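Local coordinates for protein titin (Homo sapiens, PDB 2J8H) that is a giant elastic protein of muscle, probably with serine/threonine kinase activity elsewhere in its chain, and here contributes two rigidly arranged immunoglobulin domains from its A-band part, at residues A[122-128]-A[158-164]; A[49-53]-A[64-69]; A[129-133]-A[181-185]; A[3-7]-A[83-89]. One frame throughout, in Å; residues are numbered along the deposited sequence.

Contact 1 of 4, residues A[122-128]-A[158-164]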
loop_
_atom_site.group_PDB
_atom_site.type_symbol
_atom_site.label_atom_id
_atom_site.label_comp_id
_atom_site.label_asym_id
_atom_site.label_seq_id
_atom_site.Cartn_x
_atom_site.Cartn_y
_atom_site.Cartn_z
ATOM N N VAL A 122 -34.843 6.878 15.790
ATOM C CA VAL A 122 -33.457 6.981 15.422
ATOM C C VAL A 122 -32.895 5.651 14.928
ATOM O O VAL A 122 -33.194 4.595 15.490
ATOM C CB VAL A 122 -32.660 7.484 16.655
ATOM C CG1 VAL A 122 -31.166 7.217 16.508
ATOM C CG2 VAL A 122 -32.973 8.979 16.897
ATOM N N SER A 123 -32.093 5.719 13.860
ATOM C CA SER A 123 -31.224 4.618 13.439
ATOM C C SER A 123 -29.771 5.070 13.470
ATOM O O SER A 123 -29.420 6.118 12.916
ATOM C CB SER A 123 -31.567 4.167 12.034
ATOM O OG SER A 123 -32.928 3.771 11.961
ATOM N N ILE A 124 -28.938 4.315 14.165
ATOM C CA ILE A 124 -27.501 4.561 14.134
ATOM C C ILE A 124 -26.946 3.582 13.110
ATOM O O ILE A 124 -26.803 2.395 13.409
ATOM C CB ILE A 124 -26.845 4.360 15.513
ATOM C CG1 ILE A 124 -27.595 5.163 16.592
ATOM C CG2 ILE A 124 -25.382 4.772 15.436
ATOM C CD1 ILE A 124 -27.056 5.000 17.984
ATOM N N LYS A 125 -26.691 4.081 11.902
ATOM C CA LYS A 125 -26.350 3.252 10.745
ATOM C C LYS A 125 -24.842 3.217 10.554
ATOM O O LYS A 125 -24.216 4.260 10.337
ATOM C CB LYS A 125 -27.028 3.774 9.480
ATOM C CG LYS A 125 -26.826 2.875 8.245
ATOM C CD LYS A 125 -27.544 3.387 7.010
ATOM C CE LYS A 125 -27.349 2.441 5.827
ATOM N NZ LYS A 125 -28.149 2.819 4.600
ATOM N N ILE A 126 -24.266 2.021 10.630
ATOM C CA ILE A 126 -22.829 1.847 10.651
ATOM C C ILE A 126 -22.372 0.892 9.548
ATOM O O ILE A 126 -22.637 -0.326 9.629
ATOM C CB ILE A 126 -22.337 1.261 11.981
ATOM C CG1 ILE A 126 -22.842 2.079 13.180
ATOM C CG2 ILE A 126 -20.819 1.317 12.020
ATOM C CD1 ILE A 126 -22.307 3.511 13.202
ATOM N N PRO A 127 -21.707 1.424 8.510
ATOM C CA PRO A 127 -21.147 0.523 7.507
ATOM C C PRO A 127 -20.017 -0.307 8.081
ATOM O O PRO A 127 -19.296 0.149 8.967
ATOM C CB PRO A 127 -20.621 1.466 6.427
ATOM C CG PRO A 127 -21.173 2.790 6.745
ATOM C CD PRO A 127 -21.442 2.830 8.181
ATOM N N PHE A 128 -19.864 -1.530 7.595
ATOM C CA PHE A 128 -18.719 -2.331 7.968
ATOM C C PHE A 128 -18.244 -3.206 6.815
ATOM O O PHE A 128 -18.951 -3.427 5.849
ATOM C CB PHE A 128 -19.063 -3.200 9.174
ATOM C CG PHE A 128 -20.082 -4.215 8.886
ATOM C CD1 PHE A 128 -19.728 -5.411 8.324
ATOM C CD2 PHE A 128 -21.418 -3.969 9.142
ATOM C CE1 PHE A 128 -20.654 -6.342 8.038
ATOM C CE2 PHE A 128 -22.366 -4.925 8.838
ATOM C CZ PHE A 128 -21.994 -6.089 8.287
ATOM N N SER A 158 -23.695 -5.108 4.288
ATOM C CA SER A 158 -22.764 -3.965 4.268
ATOM C C SER A 158 -22.862 -2.978 5.428
ATOM O O SER A 158 -21.983 -2.127 5.607
ATOM C CB SER A 158 -22.908 -3.224 2.930
ATOM O OG SER A 158 -24.239 -2.786 2.758
ATOM N N PHE A 159 -23.913 -3.078 6.229
ATOM C CA PHE A 159 -24.074 -2.172 7.353
ATOM C C PHE A 159 -24.904 -2.794 8.449
ATOM O O PHE A 159 -25.603 -3.815 8.236
ATOM C CB PHE A 159 -24.685 -0.844 6.887
ATOM C CG PHE A 159 -26.133 -0.916 6.572
ATOM C CD1 PHE A 159 -27.072 -0.805 7.574
ATOM C CD2 PHE A 159 -26.566 -1.088 5.273
ATOM C CE1 PHE A 159 -28.432 -0.887 7.302
ATOM C CE2 PHE A 159 -27.916 -1.138 4.974
ATOM C CZ PHE A 159 -28.856 -1.041 5.999
ATOM N N THR A 160 -24.806 -2.191 9.622
ATOM C CA THR A 160 -25.650 -2.554 10.750
ATOM C C THR A 160 -26.208 -1.256 11.322
ATOM O O THR A 160 -25.517 -0.220 11.348
ATOM C CB THR A 160 -24.874 -3.320 11.822
ATOM O OG1 THR A 160 -25.747 -3.620 12.896
ATOM C CG2 THR A 160 -23.691 -2.501 12.392
ATOM N N SER A 161 -27.477 -1.286 11.676
ATOM C CA SER A 161 -28.130 -0.159 12.323
ATOM C C SER A 161 -28.692 -0.578 13.664
ATOM O O SER A 161 -29.329 -1.631 13.795
ATOM C CB SER A 161 -29.287 0.360 11.483
ATOM O OG SER A 161 -28.815 0.696 10.210
ATOM N N LEU A 162 -28.481 0.279 14.641
ATOM C CA LEU A 162 -29.166 0.154 15.891
ATOM C C LEU A 162 -30.338 1.094 15.809
ATOM O O LEU A 162 -30.163 2.313 15.672
ATOM C CB LEU A 162 -28.264 0.542 17.067
ATOM C CG LEU A 162 -28.963 0.462 18.435
ATOM C CD1 LEU A 162 -29.401 -0.988 18.719
ATOM C CD2 LEU A 162 -28.094 1.077 19.558
ATOM N N VAL A 163 -31.537 0.536 15.887
ATOM C CA VAL A 163 -32.745 1.349 15.733
ATOM C C VAL A 163 -33.517 1.448 17.062
ATOM O O VAL A 163 -33.579 0.493 17.864
ATOM C CB VAL A 163 -33.662 0.801 14.638
ATOM C CG1 VAL A 163 -34.802 1.782 14.337
ATOM C CG2 VAL A 163 -32.870 0.467 13.357
ATOM N N PHE A 164 -34.131 2.606 17.265
ATOM C CA PHE A 164 -34.997 2.871 18.412
ATOM C C PHE A 164 -36.423 2.972 17.874
ATOM O O PHE A 164 -36.935 4.061 17.721
ATOM C CB PHE A 164 -34.553 4.186 19.071
ATOM C CG PHE A 164 -33.162 4.120 19.661
ATOM C CD1 PHE A 164 -32.036 4.289 18.867
ATOM C CD2 PHE A 164 -32.972 3.834 20.999
ATOM C CE1 PHE A 164 -30.758 4.195 19.403
ATOM C CE2 PHE A 164 -31.696 3.750 21.536
ATOM C CZ PHE A 164 -30.592 3.922 20.727
#
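Lys125 lays the end of its extended chain over the ring of Phe159. Its CE sits almost exactly above the ring centre, 3.5 Å from the centroid of Phe159 in a CH-pi contact, while NZ reaches farther out, 4.2 Å from the same centroid, as a cation-pi partner still over the face. CG of Lys125 points opposite its own backbone N (chi1 -174°), and this directs the chain along the surface toward the aromatic residue. A long aliphatic chain ending in a charge suits this exposed face: its methylenes cover the ring and its ammonium remains at the surface. Beside this pair, OG of Ser161 touches CG of Lys125.

The two segments are neighbouring antiparallel strands of the I-set immunoglobulin sandwich, corresponding to strands B and E. Ile124 N gives Leu162 O a nearly straight bond of 2.8 Å, and Ile126 N reaches Thr160 O at 2.7 Å; Leu162 and Thr160 return bonds to the same two isoleucines.

On the opposite face lie Ile124, Ile126, Thr160 and Leu162; Ile126 and Leu162 pack on Trp138, Leu162 also on Tyr176. CG2 of Thr160 lies 4.0 Å from CB of Ile126, and OG1 bonds with Ile154 O and Trp138 NE1, which satisfies a buried hydroxyl. CD1 of Ile124 meets the Phe164 ring at CE1, 4.0 Å away. Val122 CG1 runs alongside that ring, 3.9 Å from Phe164 CD1. At the far end Phe128 has CG between its backbone N and carbonyl carbon (chi1 66°), which brings CE2 to 3.3 Å from the backbone C of Phe159.

Contact 2 of 4, residues A[49-53]-A[64-69]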
loop_
_atom_site.group_PDB
_atom_site.type_symbol
_atom_site.label_atom_id
_atom_site.label_comp_id
_atom_site.label_asym_id
_atom_site.label_seq_id
_atom_site.Cartn_x
_atom_site.Cartn_y
_atom_site.Cartn_z
ATOM N N GLY A 49 -4.150 -4.536 -18.885
ATOM C CA GLY A 49 -2.902 -3.994 -18.415
ATOM C C GLY A 49 -2.987 -3.403 -17.024
ATOM O O GLY A 49 -1.977 -3.074 -16.438
ATOM N N LEU A 50 -4.197 -3.220 -16.520
ATOM C CA LEU A 50 -4.454 -2.524 -15.266
ATOM C C LEU A 50 -5.016 -3.558 -14.289
ATOM O O LEU A 50 -4.251 -4.204 -13.547
ATOM C CB LEU A 50 -5.441 -1.400 -15.536
ATOM C CG LEU A 50 -4.910 -0.344 -16.534
ATOM C CD1 LEU A 50 -6.070 0.246 -17.335
ATOM C CD2 LEU A 50 -4.137 0.743 -15.813
ATOM N N LYS A 51 -6.318 -3.800 -14.357
ATOM C CA LYS A 51 -6.946 -4.794 -13.487
ATOM C C LYS A 51 -6.401 -6.173 -13.770
ATOM O O LYS A 51 -6.185 -6.943 -12.844
ATOM C CB LYS A 51 -8.460 -4.830 -13.688
ATOM C CG LYS A 51 -9.210 -5.766 -12.725
ATOM C CD LYS A 51 -8.997 -5.351 -11.260
ATOM C CE LYS A 51 -9.741 -6.264 -10.256
ATOM N NZ LYS A 51 -9.421 -5.824 -8.878
ATOM N N TYR A 52 -6.203 -6.486 -15.059
ATOM C CA TYR A 52 -5.792 -7.826 -15.484
ATOM C C TYR A 52 -4.581 -7.770 -16.383
ATOM O O TYR A 52 -4.590 -7.056 -17.382
ATOM C CB TYR A 52 -6.902 -8.508 -16.273
ATOM C CG TYR A 52 -8.177 -8.725 -15.520
ATOM C CD1 TYR A 52 -9.333 -8.046 -15.876
ATOM C CD2 TYR A 52 -8.244 -9.633 -14.463
ATOM C CE1 TYR A 52 -10.525 -8.254 -15.206
ATOM C CE2 TYR A 52 -9.447 -9.847 -13.772
ATOM C CZ TYR A 52 -10.579 -9.159 -14.154
ATOM O OH TYR A 52 -11.777 -9.323 -13.485
ATOM N N ARG A 53 -3.555 -8.538 -16.029
ATOM C CA ARG A 53 -2.366 -8.697 -16.853
ATOM C C ARG A 53 -2.142 -10.173 -17.051
ATOM O O ARG A 53 -2.204 -10.942 -16.099
ATOM C CB ARG A 53 -1.141 -8.114 -16.152
ATOM C CG ARG A 53 -1.030 -6.642 -16.197
ATOM C CD ARG A 53 0.150 -6.173 -15.365
ATOM N NE ARG A 53 -0.237 -6.103 -13.971
ATOM C CZ ARG A 53 0.610 -6.130 -12.935
ATOM N NH1 ARG A 53 1.927 -6.244 -13.131
ATOM N NH2 ARG A 53 0.126 -6.033 -11.683
ATOM N N LEU A 64 -1.808 -15.062 -14.592
ATOM C CA LEU A 64 -2.734 -13.969 -14.638
ATOM C C LEU A 64 -2.538 -13.193 -13.356
ATOM O O LEU A 64 -2.580 -13.771 -12.268
ATOM C CB LEU A 64 -4.151 -14.510 -14.702
ATOM C CG LEU A 64 -5.293 -13.484 -14.515
ATOM C CD1 LEU A 64 -5.383 -12.553 -15.701
ATOM C CD2 LEU A 64 -6.622 -14.252 -14.298
ATOM N N ILE A 65 -2.329 -11.893 -13.474
ATOM C CA ILE A 65 -2.257 -11.023 -12.331
ATOM C C ILE A 65 -3.527 -10.185 -12.267
ATOM O O ILE A 65 -3.843 -9.454 -13.202
ATOM C CB ILE A 65 -1.031 -10.078 -12.389
ATOM C CG1 ILE A 65 0.251 -10.878 -12.686
ATOM C CG2 ILE A 65 -0.889 -9.282 -11.056
ATOM C CD1 ILE A 65 1.469 -10.015 -13.063
ATOM N N ILE A 66 -4.241 -10.302 -11.141
ATOM C CA ILE A 66 -5.435 -9.511 -10.861
ATOM C C ILE A 66 -5.030 -8.503 -9.831
ATOM O O ILE A 66 -4.695 -8.874 -8.721
ATOM C CB ILE A 66 -6.574 -10.371 -10.282
ATOM C CG1 ILE A 66 -6.808 -11.591 -11.174
ATOM C CG2 ILE A 66 -7.848 -9.559 -10.114
ATOM C CD1 ILE A 66 -7.722 -12.628 -10.565
ATOM N N ALA A 67 -5.089 -7.229 -10.199
ATOM C CA ALA A 67 -4.603 -6.181 -9.346
ATOM C C ALA A 67 -5.595 -5.851 -8.270
ATOM O O ALA A 67 -6.821 -5.863 -8.495
ATOM C CB ALA A 67 -4.297 -4.927 -10.156
ATOM N N SER A 68 -5.057 -5.518 -7.094
ATOM C CA SER A 68 -5.831 -4.844 -6.087
ATOM C C SER A 68 -7.171 -5.515 -5.871
ATOM O O SER A 68 -8.236 -4.958 -6.187
ATOM C CB SER A 68 -6.015 -3.378 -6.487
ATOM O OG SER A 68 -4.758 -2.709 -6.459
ATOM N N VAL A 69 -7.109 -6.735 -5.350
ATOM C CA VAL A 69 -8.295 -7.559 -5.281
ATOM C C VAL A 69 -9.325 -7.028 -4.299
ATOM O O VAL A 69 -8.982 -6.509 -3.239
ATOM C CB VAL A 69 -7.965 -9.049 -5.023
ATOM C CG1 VAL A 69 -7.212 -9.591 -6.192
ATOM C CG2 VAL A 69 -7.191 -9.253 -3.721
HETATM O O HOH W 1 -2.938 -6.809 -13.008
#
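This is an antiparallel strand pairing, Tyr52 and Arg53 against Ile66 and Ile65, that runs out into a lysine-to-carbonyl bond; it lies at the open end of the hairpin formed by strands 52-57 and 61-66, the D and E strands of the first I-set immunoglobulin domain. Arg53 and Ile65 form the hydrogen-bonded pair, with Ile65 N 2.8 Å from Arg53 O. One step on, Ala67 N bonds to Lys51 O, extending the pairing past the strand ends.

Lys51 takes a bend at chi2 (60°) and then runs straight, so that NZ arrives almost in line with the C=O bond of Ala67 and 2.6 Å from its O. The same nitrogen forms a salt bridge with Asp73. On the way, CE of Lys51 passes 3.8 Å from CG2 of Ile66, and that methyl, on the beta-branch of Ile66, lies 4.0 Å from CE2 of Tyr52. Were Lys51 cut back to alanine, Ala67 O would probably lose this donor and Asp73 this salt-bridge mate.

Arg53 bends at chi3 (-82°) and spreads one guanidinium face over the branches of Ile65; NH2 is 3.5 Å from CG2 of Ile65. Its NE donates to a water 3.0 Å away, which lies beside Leu50 O and 2.8 Å from Ile65 O. Leu104 of a second subunit also packs on Arg53.

Both long cationic chains thus spend their methylenes or flat face on isoleucine, while Lys51 uses its NZ, and Arg53 its NE, on oxygens. Ala67 O is likely to be polarised by the ammonium, an effect that Asp73 would temper.

Contact 3 of 4, residues A[129-133]-A[181-185]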
loop_
_atom_site.group_PDB
_atom_site.type_symbol
_atom_site.label_atom_id
_atom_site.label_comp_id
_atom_site.label_asym_id
_atom_site.label_seq_id
_atom_site.Cartn_x
_atom_site.Cartn_y
_atom_site.Cartn_z
ATOM N N SER A 129 -17.015 -3.691 6.942
ATOM C CA SER A 129 -16.436 -4.614 5.980
ATOM C C SER A 129 -15.989 -5.857 6.733
ATOM O O SER A 129 -15.797 -5.831 7.954
ATOM C CB SER A 129 -15.213 -3.973 5.319
ATOM O OG SER A 129 -15.552 -2.761 4.660
ATOM N N GLY A 130 -15.808 -6.940 5.993
ATOM C CA GLY A 130 -15.231 -8.148 6.558
ATOM C C GLY A 130 -15.563 -9.355 5.723
ATOM O O GLY A 130 -16.704 -9.547 5.347
ATOM N N LYS A 131 -14.556 -10.146 5.404
ATOM C CA LYS A 131 -14.751 -11.407 4.694
ATOM C C LYS A 131 -13.743 -12.347 5.325
ATOM O O LYS A 131 -12.541 -12.082 5.255
ATOM C CB LYS A 131 -14.479 -11.264 3.183
ATOM C CG LYS A 131 -15.476 -10.385 2.422
ATOM C CD LYS A 131 -16.793 -11.092 2.153
ATOM C CE LYS A 131 -17.948 -10.089 2.064
ATOM N NZ LYS A 131 -19.164 -10.789 1.577
ATOM N N PRO A 132 -14.213 -13.430 5.966
ATOM C CA PRO A 132 -15.577 -13.866 6.168
ATOM C C PRO A 132 -16.469 -12.818 6.788
ATOM O O PRO A 132 -15.997 -11.966 7.525
ATOM C CB PRO A 132 -15.419 -15.064 7.116
ATOM C CG PRO A 132 -14.153 -15.604 6.822
ATOM C CD PRO A 132 -13.270 -14.407 6.522
ATOM N N ASP A 133 -17.758 -12.877 6.482
ATOM C CA ASP A 133 -18.717 -11.911 7.006
ATOM C C ASP A 133 -18.555 -11.890 8.522
ATOM O O ASP A 133 -18.510 -12.945 9.152
ATOM C CB ASP A 133 -20.162 -12.286 6.629
ATOM C CG ASP A 133 -20.430 -12.241 5.112
ATOM O OD1 ASP A 133 -19.561 -11.784 4.342
ATOM O OD2 ASP A 133 -21.525 -12.660 4.683
ATOM N N LYS A 181 -16.239 -8.607 14.235
ATOM C CA LYS A 181 -15.188 -9.605 14.432
ATOM C C LYS A 181 -15.231 -10.653 13.328
ATOM O O LYS A 181 -16.294 -11.194 13.018
ATOM C CB LYS A 181 -15.373 -10.381 15.748
ATOM C CG LYS A 181 -15.481 -9.564 17.015
ATOM C CD LYS A 181 -16.323 -10.302 18.096
ATOM C CE LYS A 181 -16.367 -9.518 19.429
ATOM N NZ LYS A 181 -17.141 -8.239 19.397
ATOM N N ASN A 182 -14.072 -10.956 12.755
ATOM C CA ASN A 182 -13.888 -12.211 12.029
ATOM C C ASN A 182 -12.502 -12.743 12.302
ATOM O O ASN A 182 -11.808 -12.238 13.197
ATOM C CB ASN A 182 -14.195 -12.059 10.522
ATOM C CG ASN A 182 -13.228 -11.165 9.786
ATOM O OD1 ASN A 182 -12.202 -10.734 10.313
ATOM N ND2 ASN A 182 -13.561 -10.876 8.532
ATOM N N ARG A 183 -12.092 -13.758 11.544
ATOM C CA ARG A 183 -10.813 -14.400 11.774
ATOM C C ARG A 183 -9.613 -13.496 11.528
ATOM O O ARG A 183 -8.531 -13.795 12.000
ATOM C CB ARG A 183 -10.697 -15.696 10.927
ATOM C CG ARG A 183 -10.652 -15.461 9.400
ATOM C CD ARG A 183 -10.481 -16.761 8.635
ATOM N NE ARG A 183 -11.612 -17.671 8.840
ATOM C CZ ARG A 183 -11.787 -18.811 8.178
ATOM N NH1 ARG A 183 -10.903 -19.197 7.252
ATOM N NH2 ARG A 183 -12.847 -19.576 8.441
ATOM N N PHE A 184 -9.792 -12.404 10.798
ATOM C CA PHE A 184 -8.683 -11.531 10.471
ATOM C C PHE A 184 -8.614 -10.309 11.371
ATOM O O PHE A 184 -7.764 -9.437 11.169
ATOM C CB PHE A 184 -8.751 -11.131 8.990
ATOM C CG PHE A 184 -8.694 -12.320 8.066
ATOM C CD1 PHE A 184 -7.546 -13.097 7.996
ATOM C CD2 PHE A 184 -9.795 -12.696 7.326
ATOM C CE1 PHE A 184 -7.482 -14.214 7.170
ATOM C CE2 PHE A 184 -9.731 -13.811 6.503
ATOM C CZ PHE A 184 -8.572 -14.564 6.432
ATOM N N GLY A 185 -9.515 -10.231 12.350
ATOM C CA GLY A 185 -9.447 -9.160 13.328
ATOM C C GLY A 185 -10.777 -8.703 13.876
ATOM O O GLY A 185 -11.834 -9.059 13.377
#
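Asn182 starts a type I turn that ends at Gly185, and it faces Pro132, whose preceding peptide bond is cis. These are the F-G turn and the B-C loop of the second immunoglobulin domain, meeting at the end of the sandwich nearest the linker from the first domain.

The amide of Asn182 joins them. Its ND2 gives Pro132 O a bond of 2.9 Å that is practically straight (176°); the oxygen lies in the amide plane and is approached on a lone pair. CG of Asn182 stands between the backbone N and the carbonyl carbon (chi1 66°), which lets OD1 fold back over its own turn and accept from Phe184 N at 3.0 Å, an Asx turn. This donor comes from well above the carbonyl plane. Outside the pair, ND2 also bonds Val98 O and OD1 accepts from Ala100 N, tying the F-G turn, and through it Pro132, to strand 86-102 where it runs between the domains. With donor and acceptor on one short stem, asparagine meets all four demands; a leucine here would probably leave Pro132 O and the linker backbone without these partners and remove the Asx bond to Phe184 N.

Gly130 has backbone angles that would jam a CB against the preceding carbonyl O, and that CB would also stand 3.4 Å from Asn182 ND2. Pro132 lays its ring against the turn: CG lies over one guanidinium face of Arg183, 3.8 Å from NE, and CD meets CE2 of Phe184 at 3.6 Å, the side chains crossing at about a right angle. Lys131 O sits at the edge of the Phe184 ring, 3.5 Å from CD2.

Contact 4 of 4, residues A[3-7]-A[83-89]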
loop_
_atom_site.group_PDB
_atom_site.type_symbol
_atom_site.label_atom_id
_atom_site.label_comp_id
_atom_site.label_asym_id
_atom_site.label_seq_id
_atom_site.Cartn_x
_atom_site.Cartn_y
_atom_site.Cartn_z
ATOM N N MET A 3 1.656 -34.332 -26.716
ATOM C CA MET A 3 1.094 -33.648 -27.904
ATOM C C MET A 3 -0.097 -32.795 -27.456
ATOM O O MET A 3 0.027 -31.585 -27.492
ATOM C CB MET A 3 0.695 -34.621 -28.986
ATOM C CG MET A 3 1.878 -35.362 -29.655
ATOM S SD MET A 3 2.581 -34.353 -30.995
ATOM C CE MET A 3 4.333 -34.742 -30.871
ATOM N N ALA A 4 -1.214 -33.401 -27.020
ATOM C CA ALA A 4 -2.377 -32.621 -26.507
ATOM C C ALA A 4 -1.986 -31.831 -25.263
ATOM O O ALA A 4 -1.094 -32.253 -24.536
ATOM C CB ALA A 4 -3.531 -33.524 -26.178
ATOM N N PRO A 5 -2.676 -30.703 -24.986
ATOM C CA PRO A 5 -2.290 -29.890 -23.835
ATOM C C PRO A 5 -2.477 -30.589 -22.495
ATOM O O PRO A 5 -3.396 -31.391 -22.339
ATOM C CB PRO A 5 -3.234 -28.696 -23.917
ATOM C CG PRO A 5 -3.774 -28.701 -25.320
ATOM C CD PRO A 5 -3.839 -30.127 -25.683
ATOM N N HIS A 6 -1.599 -30.280 -21.541
ATOM C CA HIS A 6 -1.675 -30.823 -20.185
ATOM C C HIS A 6 -1.197 -29.747 -19.224
ATOM O O HIS A 6 -0.363 -28.935 -19.580
ATOM C CB HIS A 6 -0.803 -32.063 -20.092
ATOM C CG HIS A 6 -0.801 -32.740 -18.753
ATOM N ND1 HIS A 6 -1.851 -33.515 -18.304
ATOM C CD2 HIS A 6 0.171 -32.849 -17.812
ATOM C CE1 HIS A 6 -1.548 -34.028 -17.121
ATOM N NE2 HIS A 6 -0.324 -33.647 -16.804
ATOM N N PHE A 7 -1.783 -29.712 -18.033
ATOM C CA PHE A 7 -1.310 -28.838 -16.953
ATOM C C PHE A 7 -0.309 -29.620 -16.131
ATOM O O PHE A 7 -0.685 -30.489 -15.353
ATOM C CB PHE A 7 -2.478 -28.323 -16.113
ATOM C CG PHE A 7 -3.314 -27.352 -16.838
ATOM C CD1 PHE A 7 -4.528 -27.721 -17.365
ATOM C CD2 PHE A 7 -2.843 -26.087 -17.089
ATOM C CE1 PHE A 7 -5.287 -26.831 -18.095
ATOM C CE2 PHE A 7 -3.592 -25.192 -17.798
ATOM C CZ PHE A 7 -4.829 -25.584 -18.329
ATOM N N ASN A 83 -4.454 -26.811 -28.232
ATOM C CA ASN A 83 -3.724 -26.902 -29.488
ATOM C C ASN A 83 -4.552 -27.806 -30.408
ATOM O O ASN A 83 -5.687 -28.142 -30.086
ATOM C CB ASN A 83 -2.275 -27.375 -29.277
ATOM C CG ASN A 83 -2.179 -28.752 -28.714
ATOM O OD1 ASN A 83 -3.134 -29.515 -28.755
ATOM N ND2 ASN A 83 -0.985 -29.112 -28.215
ATOM N N GLN A 84 -4.003 -28.211 -31.542
ATOM C CA GLN A 84 -4.807 -28.910 -32.527
ATOM C C GLN A 84 -5.110 -30.316 -32.013
ATOM O O GLN A 84 -6.017 -30.990 -32.513
ATOM C CB GLN A 84 -4.096 -28.916 -33.898
ATOM C CG GLN A 84 -3.618 -27.464 -34.394
ATOM C CD GLN A 84 -4.741 -26.509 -34.947
ATOM O OE1 GLN A 84 -5.528 -25.926 -34.190
ATOM N NE2 GLN A 84 -4.762 -26.327 -36.270
ATOM N N GLY A 85 -4.378 -30.740 -30.984
ATOM C CA GLY A 85 -4.573 -32.042 -30.369
ATOM C C GLY A 85 -5.618 -32.096 -29.281
ATOM O O GLY A 85 -6.017 -33.170 -28.856
ATOM N N GLY A 86 -6.072 -30.951 -28.805
ATOM C CA GLY A 86 -7.087 -30.952 -27.765
ATOM C C GLY A 86 -7.152 -29.671 -26.987
ATOM O O GLY A 86 -6.328 -28.770 -27.174
ATOM N N SER A 87 -8.151 -29.591 -26.112
ATOM C CA SER A 87 -8.309 -28.451 -25.222
ATOM C C SER A 87 -8.705 -28.948 -23.844
ATOM O O SER A 87 -9.510 -29.870 -23.718
ATOM C CB SER A 87 -9.397 -27.515 -25.758
ATOM O OG SER A 87 -9.496 -26.307 -25.008
ATOM N N VAL A 88 -8.159 -28.326 -22.814
ATOM C CA VAL A 88 -8.459 -28.691 -21.421
ATOM C C VAL A 88 -8.391 -27.446 -20.558
ATOM O O VAL A 88 -7.651 -26.521 -20.867
ATOM C CB VAL A 88 -7.488 -29.786 -20.908
ATOM C CG1 VAL A 88 -6.046 -29.281 -20.850
ATOM C CG2 VAL A 88 -7.948 -30.354 -19.564
ATOM N N SER A 89 -9.190 -27.406 -19.503
ATOM C CA SER A 89 -9.103 -26.310 -18.559
ATOM C C SER A 89 -8.766 -26.761 -17.148
ATOM O O SER A 89 -8.883 -27.923 -16.774
ATOM C CB SER A 89 -10.399 -25.500 -18.505
ATOM O OG SER A 89 -11.441 -26.314 -18.050
#
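ND2 of Asn83 gives Met3 O a hydrogen bond of 2.8 Å, the one that crosses between the segments, with the oxygen close to the amide plane; Met3 takes part through this backbone oxygen. The same ND2 also serves Pro32 O. The other end of the amide accepts its hydrogen bond within the turn, since OD1 of Asn83 takes Gly85 N at 2.8 Å in an Asx turn, the donor lying above the carbonyl plane. Asparagine can do both because CG stands between its backbone N and carbonyl carbon (chi1 63°), holding the amide over the turn.

The segments belong to the first I-set immunoglobulin domain: residues 3-7 lead into the A strand, and 83-89 form the type I turn between strands F and G together with the start of the latter.

Van der Waals contacts of the proline come next. Pro5 has no N-H to satisfy, and its CG and CD rest on the turn: CD approaches Asn83 OD1 at 3.2 Å, and CG lies equally near Gly86 O. Gly85 and Gly86, beside Ala4 and Pro5, suit their places: a CB on Gly85 would stand only 3.4 Å from Ala4 CA, and Gly86 has backbone angles that a side chain would oppose.

Apolar packing closes the far end. Val88 directs CG1 at both Pro5 and Phe7, 4.2 Å from CB of Pro5 and 3.8 Å from CE1 of Phe7. The Phe7 ring, buried among Cys26, Val28 and Val79, receives Val88 O at its edge, 3.7 Å from CE1.

Contact 1 is the regular strand pairing, with an apolar face turned to its domain's interior; contact 2, in the other domain, is a short pairing that runs on into loop, and both are partly buried. Contacts 3 and 4 are surface meetings that involve turns. Contacts 1 and 3 share strand 123-131: its earlier part pairs with strand 159-163, its end turns into the loop that meets 181-185. Contact 2 is nested within the chain enclosed by contact 4. The pairings rely on backbone bonds, with cationic chains lying over aromatic or aliphatic groups, whereas contacts 3 and 4 each depend on an asparagine amide heading the F-G turn and a proline against it. Contact 3 lies nearest the chain's centre, contact 4 farthest away.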